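Local coordinates for DUF871 domain-containing protein (Enterococcus faecalis, PDB 2P0O) that is of unknown function but is probably a 6-phospho-N-acetylmuramidase that cleaves 6-phosphorylated N-acetylmuramic acid compounds, at residues A[9-14]-A[36-41]; A[32-37]-A[64-69]; A[244-249]-A[358-363]; A[250-255]-A[333-338]. All coordinates share one frame; numbering follows the deposited sequence.

Starting from the N terminus, contact 1 closes the first loop: segment 36-41 comes back beside 9-14 after helix 17-28. Contact 2 opens on the same strand, 33-38, shares Thr36 and Ser37 with contact 1, and closes when segment 64-69 returns after helix 48-62, so the two joined contacts build adjoining parts of the TIM barrel. The chain then completes the barrel before contact 3 opens at 244-249, about 33 Å from contact 2 between centres. Contact 4, between 250-255 and 333-338, both opens and closes before 358-363 completes contact 3. These last two touch through Ala248, Thr336 and Arg337 and tie together the smaller C-terminal domain.

Contact 1: A[9-14]-A[36-41]; sequences VFLGEE and TSLHIP
A water-bridged polar contact, with Val9 and Leu11 meeting Thr36 and Leu38, joins the loop after strand 4-8 to the C-terminal end of strand 33-38 in the TIM barrel. Its one direct hydrogen bond runs from Thr36 OG1 to Val9 O over 2.8 Å, the hydroxyl lying above the carbonyl plane, 41° out of it. Thr36 carries OG1 anti to its backbone N (chi1 -171°), which turns the hydroxyl toward the loop. Two waters fill in where the chains diverge. One donates to Val9 O and accepts from Ser37 N, lying over one face of the Phe10 ring. The other accepts from Leu11 N at 2.8 Å and donates to both Thr36 OG1 and Ser37 O. Leu11 crosses Thr36 at about a right angle, its CG 3.7 Å from the hydroxyl OG1; the apolar part is Leu11 CD1 against Leu38 CD1 at 3.8 Å. Leu52 of helix 48-62 also packs on Leu11. Past the backbone bond between Val9 and Phe35, the threonine hydroxyl and the two waters take over, so Val9 O, Leu11 N, Ser37 N and Ser37 O all find polar partners within a largely buried contact.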
loop_
_atom_site.group_PDB
_atom_site.type_symbol
_atom_site.label_atom_id
_atom_site.label_comp_id
_atom_site.label_asym_id
_atom_site.label_seq_id
_atom_site.Cartn_x
_atom_site.Cartn_y
_atom_site.Cartn_z
ATOM N N VAL A 9 -2.259 13.912 -0.444
ATOM C CA VAL A 9 -2.613 15.017 -1.312
ATOM C C VAL A 9 -1.686 16.163 -0.965
ATOM O O VAL A 9 -1.356 16.354 0.196
ATOM C CB VAL A 9 -4.088 15.407 -1.149
ATOM C CG1 VAL A 9 -4.387 16.697 -1.895
ATOM C CG2 VAL A 9 -4.982 14.280 -1.663
ATOM N N PHE A 10 -1.223 16.876 -1.983
ATOM C CA PHE A 10 -0.237 17.957 -1.820
ATOM C C PHE A 10 -0.904 19.292 -2.121
ATOM O O PHE A 10 -1.277 19.579 -3.264
ATOM C CB PHE A 10 0.985 17.693 -2.704
ATOM C CG PHE A 10 1.769 16.481 -2.267
ATOM C CD1 PHE A 10 1.371 15.195 -2.646
ATOM C CD2 PHE A 10 2.854 16.618 -1.398
ATOM C CE1 PHE A 10 2.081 14.060 -2.193
ATOM C CE2 PHE A 10 3.571 15.497 -0.951
ATOM C CZ PHE A 10 3.204 14.234 -1.348
ATOM N N LEU A 11 -1.096 20.084 -1.066
ATOM C CA LEU A 11 -1.826 21.341 -1.190
ATOM C C LEU A 11 -0.930 22.535 -1.490
ATOM O O LEU A 11 -1.390 23.676 -1.425
ATOM C CB LEU A 11 -2.667 21.611 0.063
ATOM C CG LEU A 11 -3.740 20.561 0.354
ATOM C CD1 LEU A 11 -4.558 20.988 1.562
ATOM C CD2 LEU A 11 -4.626 20.380 -0.872
ATOM N N GLY A 12 0.336 22.262 -1.812
ATOM C CA GLY A 12 1.292 23.271 -2.264
ATOM C C GLY A 12 0.974 23.694 -3.687
ATOM O O GLY A 12 1.600 24.595 -4.255
ATOM N N GLU A 13 -0.025 23.041 -4.259
ATOM C CA GLU A 13 -0.498 23.355 -5.603
ATOM C C GLU A 13 -2.043 23.384 -5.596
ATOM O O GLU A 13 -2.679 22.841 -4.684
ATOM C CB GLU A 13 0.073 22.310 -6.589
ATOM C CG GLU A 13 1.608 22.483 -6.923
ATOM C CD GLU A 13 2.559 21.479 -6.203
ATOM O OE1 GLU A 13 2.133 20.349 -5.828
ATOM O OE2 GLU A 13 3.762 21.831 -6.039
ATOM N N GLU A 14 -2.650 24.030 -6.585
ATOM C CA GLU A 14 -4.122 24.078 -6.663
ATOM C C GLU A 14 -4.674 22.680 -6.973
ATOM O O GLU A 14 -4.062 21.933 -7.757
ATOM C CB GLU A 14 -4.593 25.118 -7.686
ATOM C CG GLU A 14 -6.123 25.281 -7.806
ATOM C CD GLU A 14 -6.810 25.640 -6.482
ATOM O OE1 GLU A 14 -6.844 26.855 -6.129
ATOM O OE2 GLU A 14 -7.329 24.703 -5.811
ATOM N N THR A 36 -2.101 14.854 4.405
ATOM C CA THR A 36 -1.569 16.032 3.749
ATOM C C THR A 36 -0.633 16.790 4.686
ATOM O O THR A 36 -0.901 16.914 5.890
ATOM C CB THR A 36 -2.695 16.944 3.177
ATOM O OG1 THR A 36 -2.116 17.978 2.365
ATOM C CG2 THR A 36 -3.549 17.579 4.289
ATOM N N SER A 37 0.466 17.282 4.126
ATOM C CA SER A 37 1.460 18.027 4.895
ATOM C C SER A 37 1.540 19.458 4.390
ATOM O O SER A 37 1.841 19.702 3.228
ATOM C CB SER A 37 2.838 17.335 4.838
ATOM O OG SER A 37 3.814 18.043 5.601
ATOM N N LEU A 38 1.248 20.400 5.278
ATOM C CA LEU A 38 1.164 21.815 4.915
ATOM C C LEU A 38 2.330 22.673 5.405
ATOM O O LEU A 38 2.675 22.650 6.597
ATOM C CB LEU A 38 -0.128 22.409 5.454
ATOM C CG LEU A 38 -1.349 22.456 4.544
ATOM C CD1 LEU A 38 -2.056 21.098 4.481
ATOM C CD2 LEU A 38 -2.292 23.526 5.057
ATOM N N HIS A 39 2.922 23.424 4.472
ATOM C CA HIS A 39 3.860 24.520 4.783
ATOM C C HIS A 39 3.308 25.823 4.199
ATOM O O HIS A 39 3.146 25.943 2.980
ATOM C CB HIS A 39 5.268 24.228 4.239
ATOM C CG HIS A 39 5.749 22.846 4.551
ATOM N ND1 HIS A 39 5.373 21.741 3.811
ATOM C CD2 HIS A 39 6.547 22.381 5.544
ATOM C CE1 HIS A 39 5.926 20.657 4.329
ATOM N NE2 HIS A 39 6.646 21.018 5.380
ATOM N N ILE A 40 2.981 26.772 5.080
ATOM C CA ILE A 40 2.473 28.094 4.683
ATOM C C ILE A 40 3.414 29.207 5.156
ATOM O O ILE A 40 3.207 29.760 6.242
ATOM C CB ILE A 40 1.054 28.417 5.297
ATOM C CG1 ILE A 40 0.174 27.165 5.470
ATOM C CG2 ILE A 40 0.371 29.581 4.555
ATOM C CD1 ILE A 40 0.052 26.296 4.265
ATOM N N PRO A 41 4.468 29.522 4.374
ATOM C CA PRO A 41 5.247 30.742 4.643
ATOM C C PRO A 41 4.620 32.005 4.037
ATOM O O PRO A 41 3.509 31.940 3.481
ATOM C CB PRO A 41 6.613 30.447 3.992
ATOM C CG PRO A 41 6.529 28.991 3.475
ATOM C CD PRO A 41 5.059 28.750 3.271
HETATM O O HOH W 1 1.305 16.252 1.466
HETATM O O HOH W 2 -0.480 19.839 1.676
#

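Contact 2: A[32-37]-A[64-69]; sequences DGIFTS and MKIMVD
Ile34 and Thr36 interlock with Lys65, Met67 and Asp69 through the parallel ladder of a TIM barrel, strand 33-38 beside 65-70, joined by the right-handed beta-alpha-beta crossover through helix 48-62. Five backbone bonds alternate along it: Lys65 N to Asp32 O, Ile34 N to Lys65 O, Met67 N to Ile34 O, Thr36 N to Met67 O and Asp69 N to Thr36 O. The strand segments are 19° from parallel, their axes 4.6 Å apart at closest.

On one face Ile34 CB meets Ile66 CG1 at 4.2 Å, and the methyl CG2 of Thr36 lies alongside Val68 CG2 at 3.8 Å. Selenomethionine Met64 crosses Ile34 at about a right angle, its bend at chi3 (82°) bringing CE within 4.0 Å of Ile34 CG1. Helix 48-62 closes over this side, with Leu55 and Ala59 touching both isoleucines.

The other face carries Phe35, Met67 and Asp69 toward the barrel interior. Phe35 CD1 lies 3.8 Å from CG of selenomethionine Met67, whose chain then bends away. Around this pair stand Trp144 and Phe177, the latter edge-to-face with Phe35. At the C-terminal end Asp69 makes its salt bridge to Arg97 through OD2, while Ser37 OG gives OD1 only a weak bond of 3.4 Å. The Asp69 side chain runs side by side with Phe35, ring and carboxylate planes 51° apart, and Phe35 CZ touches Asp69 CB at 3.6 Å.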
loop_
_atom_site.group_PDB
_atom_site.type_symbol
_atom_site.label_atom_id
_atom_site.label_comp_id
_atom_site.label_asym_id
_atom_site.label_seq_id
_atom_site.Cartn_x
_atom_site.Cartn_y
_atom_site.Cartn_z
ATOM N N ASP A 32 -9.774 4.902 2.444
ATOM C CA ASP A 32 -10.675 5.701 3.283
ATOM C C ASP A 32 -10.048 6.896 3.956
ATOM O O ASP A 32 -10.717 7.570 4.761
ATOM C CB ASP A 32 -11.354 4.856 4.383
ATOM C CG ASP A 32 -12.240 3.771 3.827
ATOM O OD1 ASP A 32 -13.083 4.070 2.951
ATOM O OD2 ASP A 32 -12.075 2.605 4.274
ATOM N N GLY A 33 -8.779 7.150 3.649
ATOM C CA GLY A 33 -8.025 8.190 4.324
ATOM C C GLY A 33 -7.154 9.034 3.424
ATOM O O GLY A 33 -6.664 8.575 2.372
ATOM N N ILE A 34 -6.959 10.281 3.868
ATOM C CA ILE A 34 -6.069 11.226 3.249
ATOM C C ILE A 34 -5.070 11.744 4.282
ATOM O O ILE A 34 -5.435 12.041 5.435
ATOM C CB ILE A 34 -6.832 12.430 2.640
ATOM C CG1 ILE A 34 -7.781 11.959 1.532
ATOM C CG2 ILE A 34 -5.834 13.500 2.144
ATOM C CD1 ILE A 34 -8.923 12.934 1.230
ATOM N N PHE A 35 -3.813 11.828 3.852
ATOM C CA PHE A 35 -2.749 12.526 4.576
ATOM C C PHE A 35 -2.312 13.726 3.738
ATOM O O PHE A 35 -2.172 13.632 2.511
ATOM C CB PHE A 35 -1.554 11.593 4.840
ATOM C CG PHE A 35 -0.370 12.263 5.503
ATOM C CD1 PHE A 35 -0.260 12.299 6.902
ATOM C CD2 PHE A 35 0.668 12.819 4.730
ATOM C CE1 PHE A 35 0.848 12.900 7.542
ATOM C CE2 PHE A 35 1.789 13.427 5.352
ATOM C CZ PHE A 35 1.895 13.458 6.764
ATOM N N THR A 36 -2.101 14.854 4.405
ATOM C CA THR A 36 -1.569 16.032 3.749
ATOM C C THR A 36 -0.633 16.790 4.686
ATOM O O THR A 36 -0.901 16.914 5.890
ATOM C CB THR A 36 -2.695 16.944 3.177
ATOM O OG1 THR A 36 -2.116 17.978 2.365
ATOM C CG2 THR A 36 -3.549 17.579 4.289
ATOM N N SER A 37 0.466 17.282 4.126
ATOM C CA SER A 37 1.460 18.027 4.895
ATOM C C SER A 37 1.540 19.458 4.390
ATOM O O SER A 37 1.841 19.702 3.228
ATOM C CB SER A 37 2.838 17.335 4.838
ATOM O OG SER A 37 3.814 18.043 5.601
HETATM N N MSE A 64 -14.151 10.271 3.897
HETATM C CA MSE A 64 -12.745 9.978 4.035
HETATM C C MSE A 64 -12.178 10.857 5.123
HETATM O O MSE A 64 -12.644 11.971 5.353
HETATM C CB MSE A 64 -12.017 10.239 2.725
HETATM C CG MSE A 64 -12.485 9.364 1.589
HETATM SE SE MSE A 64 -11.563 9.864 -0.060
HETATM C CE MSE A 64 -9.861 8.898 0.108
ATOM N N LYS A 65 -11.175 10.336 5.794
ATOM C CA LYS A 65 -10.523 11.054 6.860
ATOM C C LYS A 65 -9.415 11.925 6.287
ATOM O O LYS A 65 -8.960 11.695 5.154
ATOM C CB LYS A 65 -10.001 10.044 7.873
ATOM C CG LYS A 65 -11.158 9.270 8.506
ATOM C CD LYS A 65 -10.696 8.336 9.605
ATOM C CE LYS A 65 -10.490 9.092 10.904
ATOM N NZ LYS A 65 -9.798 8.222 11.897
ATOM N N ILE A 66 -9.025 12.948 7.048
ATOM C CA ILE A 66 -7.900 13.798 6.697
ATOM C C ILE A 66 -7.016 14.044 7.913
ATOM O O ILE A 66 -7.436 14.661 8.894
ATOM C CB ILE A 66 -8.313 15.185 6.150
ATOM C CG1 ILE A 66 -9.225 15.081 4.923
ATOM C CG2 ILE A 66 -7.076 15.977 5.792
ATOM C CD1 ILE A 66 -9.724 16.456 4.406
HETATM N N MSE A 67 -5.790 13.556 7.836
HETATM C CA MSE A 67 -4.795 13.852 8.832
HETATM C C MSE A 67 -3.975 14.990 8.236
HETATM O O MSE A 67 -3.459 14.872 7.109
HETATM C CB MSE A 67 -3.972 12.581 9.101
HETATM C CG MSE A 67 -2.631 12.763 9.862
HETATM SE SE MSE A 67 -2.937 13.564 11.629
HETATM C CE MSE A 67 -3.993 12.178 12.530
ATOM N N VAL A 68 -3.864 16.096 8.963
ATOM C CA VAL A 68 -3.056 17.219 8.497
ATOM C C VAL A 68 -1.760 17.353 9.312
ATOM O O VAL A 68 -1.780 17.589 10.533
ATOM C CB VAL A 68 -3.819 18.581 8.536
ATOM C CG1 VAL A 68 -2.909 19.728 8.123
ATOM C CG2 VAL A 68 -5.102 18.562 7.667
ATOM N N ASP A 69 -0.634 17.219 8.628
ATOM C CA ASP A 69 0.651 17.434 9.250
ATOM C C ASP A 69 1.026 18.899 9.013
ATOM O O ASP A 69 1.172 19.347 7.877
ATOM C CB ASP A 69 1.681 16.453 8.689
ATOM C CG ASP A 69 3.070 16.642 9.287
ATOM O OD1 ASP A 69 3.739 17.648 8.978
ATOM O OD2 ASP A 69 3.508 15.769 10.053
#

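Contact 3: A[244-249]-A[358-363]; sequences LLEVAP and VTEGTI
Glu246 reaches across from strand 242-247 into the turn that follows strand 354-359, laying its carboxylate against the backbone of residues 360-363. Extended beyond CG (chi2 176°), the side chain crosses Ile363 obliquely, with Glu246 CG 3.6 Å from Ile363 CG1. The anti lone pair of OE2 takes the N-H of Ile363 at 3.1 Å, and Thr362 N lies 3.0 Å from the same Glu246 OE2. An acceptor with negative charge at the first turn of helix 363-370 probably interacts favourably with the helix dipole. Its other oxygen, OE1, forms a salt bridge with Arg229 of helix 228-240, so both carboxylate oxygens have partners.

Two residues earlier on the strand, Leu244 meets two residues in different ways. Its CD1 comes to Val358 CG1 at 3.9 Å with the side chains at about a right angle, while the Leu244 and Ile363 side chains slide past each other in opposite directions, Leu244 CD2 3.9 Å from Ile363 CG1. Past the end of the strand, Pro249 CD touches Glu360 OE1.

Backbone bonds run from Val358 N to Leu245 O and from Val247 N to Val358 O, both 2.9 Å, with a weak one from Glu360 N to Val247 O. In the turn Gly361 has positive phi and Thr362 OG1 donates to Thr359 O. This is the parallel pairing of outer strand 242-247 with central strand 354-359 in the C-terminal domain's mixed sheet, the latter leading by a type II turn, Thr359 to Thr362, into helix 363-370.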
loop_
_atom_site.group_PDB
_atom_site.type_symbol
_atom_site.label_atom_id
_atom_site.label_comp_id
_atom_site.label_asym_id
_atom_site.label_seq_id
_atom_site.Cartn_x
_atom_site.Cartn_y
_atom_site.Cartn_z
ATOM N N LEU A 244 -3.643 -10.002 -8.948
ATOM C CA LEU A 244 -3.624 -9.913 -10.386
ATOM C C LEU A 244 -2.197 -9.671 -10.832
ATOM O O LEU A 244 -1.585 -8.675 -10.424
ATOM C CB LEU A 244 -4.547 -8.775 -10.833
ATOM C CG LEU A 244 -4.759 -8.507 -12.323
ATOM C CD1 LEU A 244 -5.481 -9.696 -12.984
ATOM C CD2 LEU A 244 -5.510 -7.203 -12.587
ATOM N N LEU A 245 -1.677 -10.548 -11.686
ATOM C CA LEU A 245 -0.281 -10.451 -12.135
ATOM C C LEU A 245 -0.186 -10.653 -13.635
ATOM O O LEU A 245 -1.007 -11.361 -14.215
ATOM C CB LEU A 245 0.624 -11.497 -11.433
ATOM C CG LEU A 245 0.621 -11.693 -9.919
ATOM C CD1 LEU A 245 -0.554 -12.604 -9.527
ATOM C CD2 LEU A 245 1.949 -12.308 -9.395
ATOM N N GLU A 246 0.818 -10.036 -14.253
ATOM C CA GLU A 246 1.092 -10.173 -15.697
ATOM C C GLU A 246 2.218 -11.158 -15.998
ATOM O O GLU A 246 3.132 -11.343 -15.188
ATOM C CB GLU A 246 1.418 -8.814 -16.318
ATOM C CG GLU A 246 0.198 -8.023 -16.725
ATOM C CD GLU A 246 0.515 -6.612 -17.261
ATOM O OE1 GLU A 246 1.710 -6.238 -17.420
ATOM O OE2 GLU A 246 -0.464 -5.879 -17.560
ATOM N N VAL A 247 2.149 -11.788 -17.167
ATOM C CA VAL A 247 3.175 -12.716 -17.594
ATOM C C VAL A 247 3.710 -12.255 -18.921
ATOM O O VAL A 247 3.004 -11.545 -19.656
ATOM C CB VAL A 247 2.644 -14.203 -17.718
ATOM C CG1 VAL A 247 2.249 -14.743 -16.377
ATOM C CG2 VAL A 247 1.472 -14.345 -18.781
ATOM N N ALA A 248 4.949 -12.647 -19.233
ATOM C CA ALA A 248 5.568 -12.307 -20.519
ATOM C C ALA A 248 4.831 -12.993 -21.662
ATOM O O ALA A 248 4.281 -14.068 -21.464
ATOM C CB ALA A 248 7.062 -12.724 -20.542
ATOM N N PRO A 249 4.852 -12.400 -22.882
ATOM C CA PRO A 249 4.328 -13.104 -24.061
ATOM C C PRO A 249 5.004 -14.463 -24.245
ATOM O O PRO A 249 6.170 -14.606 -23.922
ATOM C CB PRO A 249 4.721 -12.167 -25.228
ATOM C CG PRO A 249 4.781 -10.793 -24.592
ATOM C CD PRO A 249 5.398 -11.072 -23.241
ATOM N N VAL A 358 -2.576 -12.689 -16.276
ATOM C CA VAL A 358 -3.037 -12.063 -17.500
ATOM C C VAL A 358 -1.815 -11.676 -18.336
ATOM O O VAL A 358 -0.683 -11.547 -17.821
ATOM C CB VAL A 358 -3.974 -10.828 -17.266
ATOM C CG1 VAL A 358 -5.282 -11.228 -16.573
ATOM C CG2 VAL A 358 -3.246 -9.706 -16.479
ATOM N N THR A 359 -2.027 -11.504 -19.623
ATOM C CA THR A 359 -0.879 -11.258 -20.473
ATOM C C THR A 359 -0.410 -9.788 -20.353
ATOM O O THR A 359 -1.190 -8.885 -19.994
ATOM C CB THR A 359 -1.132 -11.739 -21.917
ATOM O OG1 THR A 359 0.096 -12.258 -22.462
ATOM C CG2 THR A 359 -1.658 -10.605 -22.787
ATOM N N GLU A 360 0.881 -9.585 -20.581
ATOM C CA GLU A 360 1.528 -8.305 -20.307
ATOM C C GLU A 360 0.806 -7.136 -21.000
ATOM O O GLU A 360 0.448 -7.224 -22.172
ATOM C CB GLU A 360 3.021 -8.347 -20.690
ATOM C CG GLU A 360 3.784 -7.058 -20.317
ATOM C CD GLU A 360 5.274 -7.042 -20.710
ATOM O OE1 GLU A 360 5.705 -7.832 -21.596
ATOM O OE2 GLU A 360 6.017 -6.209 -20.114
ATOM N N GLY A 361 0.561 -6.078 -20.221
ATOM C CA GLY A 361 -0.024 -4.836 -20.698
ATOM C C GLY A 361 -1.537 -4.755 -20.579
ATOM O O GLY A 361 -2.118 -3.730 -20.957
ATOM N N THR A 362 -2.181 -5.810 -20.054
ATOM C CA THR A 362 -3.660 -5.894 -20.079
ATOM C C THR A 362 -4.331 -5.706 -18.701
ATOM O O THR A 362 -5.560 -5.753 -18.580
ATOM C CB THR A 362 -4.178 -7.185 -20.760
ATOM O OG1 THR A 362 -3.812 -8.330 -19.985
ATOM C CG2 THR A 362 -3.589 -7.335 -22.161
ATOM N N ILE A 363 -3.526 -5.502 -17.670
ATOM C CA ILE A 363 -4.057 -5.350 -16.320
ATOM C C ILE A 363 -5.163 -4.277 -16.261
ATOM O O ILE A 363 -6.224 -4.505 -15.674
ATOM C CB ILE A 363 -2.941 -5.094 -15.292
ATOM C CG1 ILE A 363 -2.419 -6.439 -14.753
ATOM C CG2 ILE A 363 -3.467 -4.233 -14.085
ATOM C CD1 ILE A 363 -1.389 -6.309 -13.631
#

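Contact 4: A[250-255]-A[333-338]; sequences SESRYL and NTITRI
Ser250 donates its hydroxyl to the carbonyl of Ile335 at a classic beta bulge, where Ile335 and Thr336 of strand 332-337 both face Val305 on the neighbouring strand. The bond from Ser250 OG to Ile335 O is 2.8 Å, tilted 19° from the carbonyl plane, and the same hydroxyl also accepts from Ser252 N in an ST turn. Two residues on, the pattern repeats: Ser252 OG accepts from Tyr254 N over 2.9 Å, a second ST turn, and bonds to Glu295 as well.

Ile335 is the apolar centre. Its CG2, anti to the backbone N, lies 3.5 Å from Ser252 OG. The CD1 branch approaches the Tyr254 ring at its edge, near the plane, and touches Tyr254 CB at 3.7 Å. Leu255, first residue of helix 255-258, adds its CD1 against Thr336 CG2 at 4.0 Å, the two side chains crossing obliquely.

At the far end Tyr254 and Asn333 meet with ring and amide planes 24° apart, Tyr254 CE2 3.6 Å from Asn333 ND2. Glu293 serves both: its N binds Tyr254 OH and its O accepts from Asn333 ND2. Thr336 OG1 instead bonds to Ala248 O. Ser250 OG thus serves as donor and acceptor at once, joining the irregular loop to the bulged strand through one hydroxyl, while the Ile335 side chain packs between Ser252, Tyr254 and Leu255.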
loop_
_atom_site.group_PDB
_atom_site.type_symbol
_atom_site.label_atom_id
_atom_site.label_comp_id
_atom_site.label_asym_id
_atom_site.label_seq_id
_atom_site.Cartn_x
_atom_site.Cartn_y
_atom_site.Cartn_z
ATOM N N SER A 250 4.272 -15.453 -24.739
ATOM C CA SER A 250 4.838 -16.761 -25.039
ATOM C C SER A 250 4.151 -17.392 -26.220
ATOM O O SER A 250 2.991 -17.113 -26.508
ATOM C CB SER A 250 4.712 -17.699 -23.840
ATOM O OG SER A 250 5.026 -19.032 -24.217
ATOM N N GLU A 251 4.881 -18.267 -26.900
ATOM C CA GLU A 251 4.367 -18.945 -28.073
ATOM C C GLU A 251 3.842 -20.311 -27.653
ATOM O O GLU A 251 3.307 -21.074 -28.450
ATOM C CB GLU A 251 5.476 -19.081 -29.116
ATOM C CG GLU A 251 6.013 -17.741 -29.615
ATOM C CD GLU A 251 5.188 -17.167 -30.753
ATOM O OE1 GLU A 251 5.450 -17.517 -31.944
ATOM O OE2 GLU A 251 4.285 -16.347 -30.451
ATOM N N SER A 252 3.990 -20.610 -26.372
ATOM C CA SER A 252 3.606 -21.914 -25.861
ATOM C C SER A 252 2.179 -22.331 -26.261
ATOM O O SER A 252 1.253 -21.506 -26.241
ATOM C CB SER A 252 3.737 -21.905 -24.341
ATOM O OG SER A 252 3.297 -23.121 -23.833
ATOM N N ARG A 253 2.010 -23.608 -26.600
ATOM C CA ARG A 253 0.685 -24.216 -26.763
ATOM C C ARG A 253 -0.099 -24.264 -25.441
ATOM O O ARG A 253 -1.311 -24.467 -25.447
ATOM C CB ARG A 253 0.815 -25.637 -27.325
ATOM C CG ARG A 253 -0.415 -26.567 -27.066
ATOM C CD ARG A 253 -0.325 -27.978 -27.701
ATOM N NE ARG A 253 0.086 -27.896 -29.102
ATOM C CZ ARG A 253 1.346 -28.048 -29.507
ATOM N NH1 ARG A 253 1.644 -27.926 -30.801
ATOM N NH2 ARG A 253 2.306 -28.317 -28.611
ATOM N N TYR A 254 0.583 -24.075 -24.321
ATOM C CA TYR A 254 -0.062 -24.205 -23.025
ATOM C C TYR A 254 -0.325 -22.878 -22.350
ATOM O O TYR A 254 -0.719 -22.844 -21.175
ATOM C CB TYR A 254 0.730 -25.160 -22.128
ATOM C CG TYR A 254 0.928 -26.460 -22.839
ATOM C CD1 TYR A 254 -0.174 -27.262 -23.170
ATOM C CD2 TYR A 254 2.189 -26.855 -23.278
ATOM C CE1 TYR A 254 -0.016 -28.459 -23.880
ATOM C CE2 TYR A 254 2.356 -28.055 -23.991
ATOM C CZ TYR A 254 1.252 -28.844 -24.283
ATOM O OH TYR A 254 1.402 -30.015 -24.976
ATOM N N LEU A 255 -0.131 -21.792 -23.089
ATOM C CA LEU A 255 -0.324 -20.464 -22.524
ATOM C C LEU A 255 -1.760 -20.251 -22.026
ATOM O O LEU A 255 -1.959 -19.743 -20.918
ATOM C CB LEU A 255 0.104 -19.356 -23.497
ATOM C CG LEU A 255 0.023 -17.899 -22.990
ATOM C CD1 LEU A 255 0.863 -17.618 -21.763
ATOM C CD2 LEU A 255 0.344 -16.872 -24.099
ATOM N N ASN A 333 7.265 -28.510 -18.384
ATOM C CA ASN A 333 7.311 -27.483 -19.434
ATOM C C ASN A 333 7.353 -26.078 -18.851
ATOM O O ASN A 333 6.607 -25.758 -17.894
ATOM C CB ASN A 333 6.096 -27.585 -20.358
ATOM C CG ASN A 333 6.108 -28.840 -21.209
ATOM O OD1 ASN A 333 7.129 -29.528 -21.332
ATOM N ND2 ASN A 333 4.974 -29.134 -21.818
ATOM N N THR A 334 8.216 -25.238 -19.407
ATOM C CA THR A 334 8.275 -23.847 -18.976
ATOM C C THR A 334 7.472 -23.045 -19.976
ATOM O O THR A 334 7.742 -23.118 -21.174
ATOM C CB THR A 334 9.729 -23.341 -18.923
ATOM O OG1 THR A 334 10.408 -23.796 -20.104
ATOM C CG2 THR A 334 10.442 -23.930 -17.714
ATOM N N ILE A 335 6.482 -22.299 -19.490
ATOM C CA ILE A 335 5.487 -21.664 -20.375
ATOM C C ILE A 335 5.762 -20.187 -20.514
ATOM O O ILE A 335 5.848 -19.664 -21.610
ATOM C CB ILE A 335 4.021 -21.797 -19.827
ATOM C CG1 ILE A 335 3.698 -23.234 -19.382
ATOM C CG2 ILE A 335 2.996 -21.244 -20.860
ATOM C CD1 ILE A 335 3.953 -24.245 -20.474
ATOM N N THR A 336 5.851 -19.494 -19.390
ATOM C CA THR A 336 6.134 -18.071 -19.429
ATOM C C THR A 336 6.679 -17.712 -18.048
ATOM O O THR A 336 6.963 -18.614 -17.247
ATOM C CB THR A 336 4.876 -17.245 -19.849
ATOM O OG1 THR A 336 5.166 -15.862 -19.771
ATOM C CG2 THR A 336 3.673 -17.515 -18.938
ATOM N N ARG A 337 6.800 -16.414 -17.777
ATOM C CA ARG A 337 7.341 -15.912 -16.533
ATOM C C ARG A 337 6.566 -14.686 -16.057
ATOM O O ARG A 337 6.243 -13.828 -16.869
ATOM C CB ARG A 337 8.804 -15.522 -16.744
ATOM C CG ARG A 337 9.568 -15.405 -15.415
ATOM C CD ARG A 337 11.065 -15.271 -15.615
ATOM N NE ARG A 337 11.682 -15.071 -14.303
ATOM C CZ ARG A 337 12.901 -14.585 -14.086
ATOM N NH1 ARG A 337 13.715 -14.275 -15.099
ATOM N NH2 ARG A 337 13.307 -14.424 -12.831
ATOM N N ILE A 338 6.293 -14.589 -14.749
ATOM C CA ILE A 338 5.752 -13.364 -14.170
ATOM C C ILE A 338 6.624 -12.159 -14.450
ATOM O O ILE A 338 7.826 -12.206 -14.286
ATOM C CB ILE A 338 5.632 -13.447 -12.602
ATOM C CG1 ILE A 338 4.877 -14.726 -12.176
ATOM C CG2 ILE A 338 5.017 -12.134 -12.043
ATOM C CD1 ILE A 338 3.401 -14.763 -12.644
#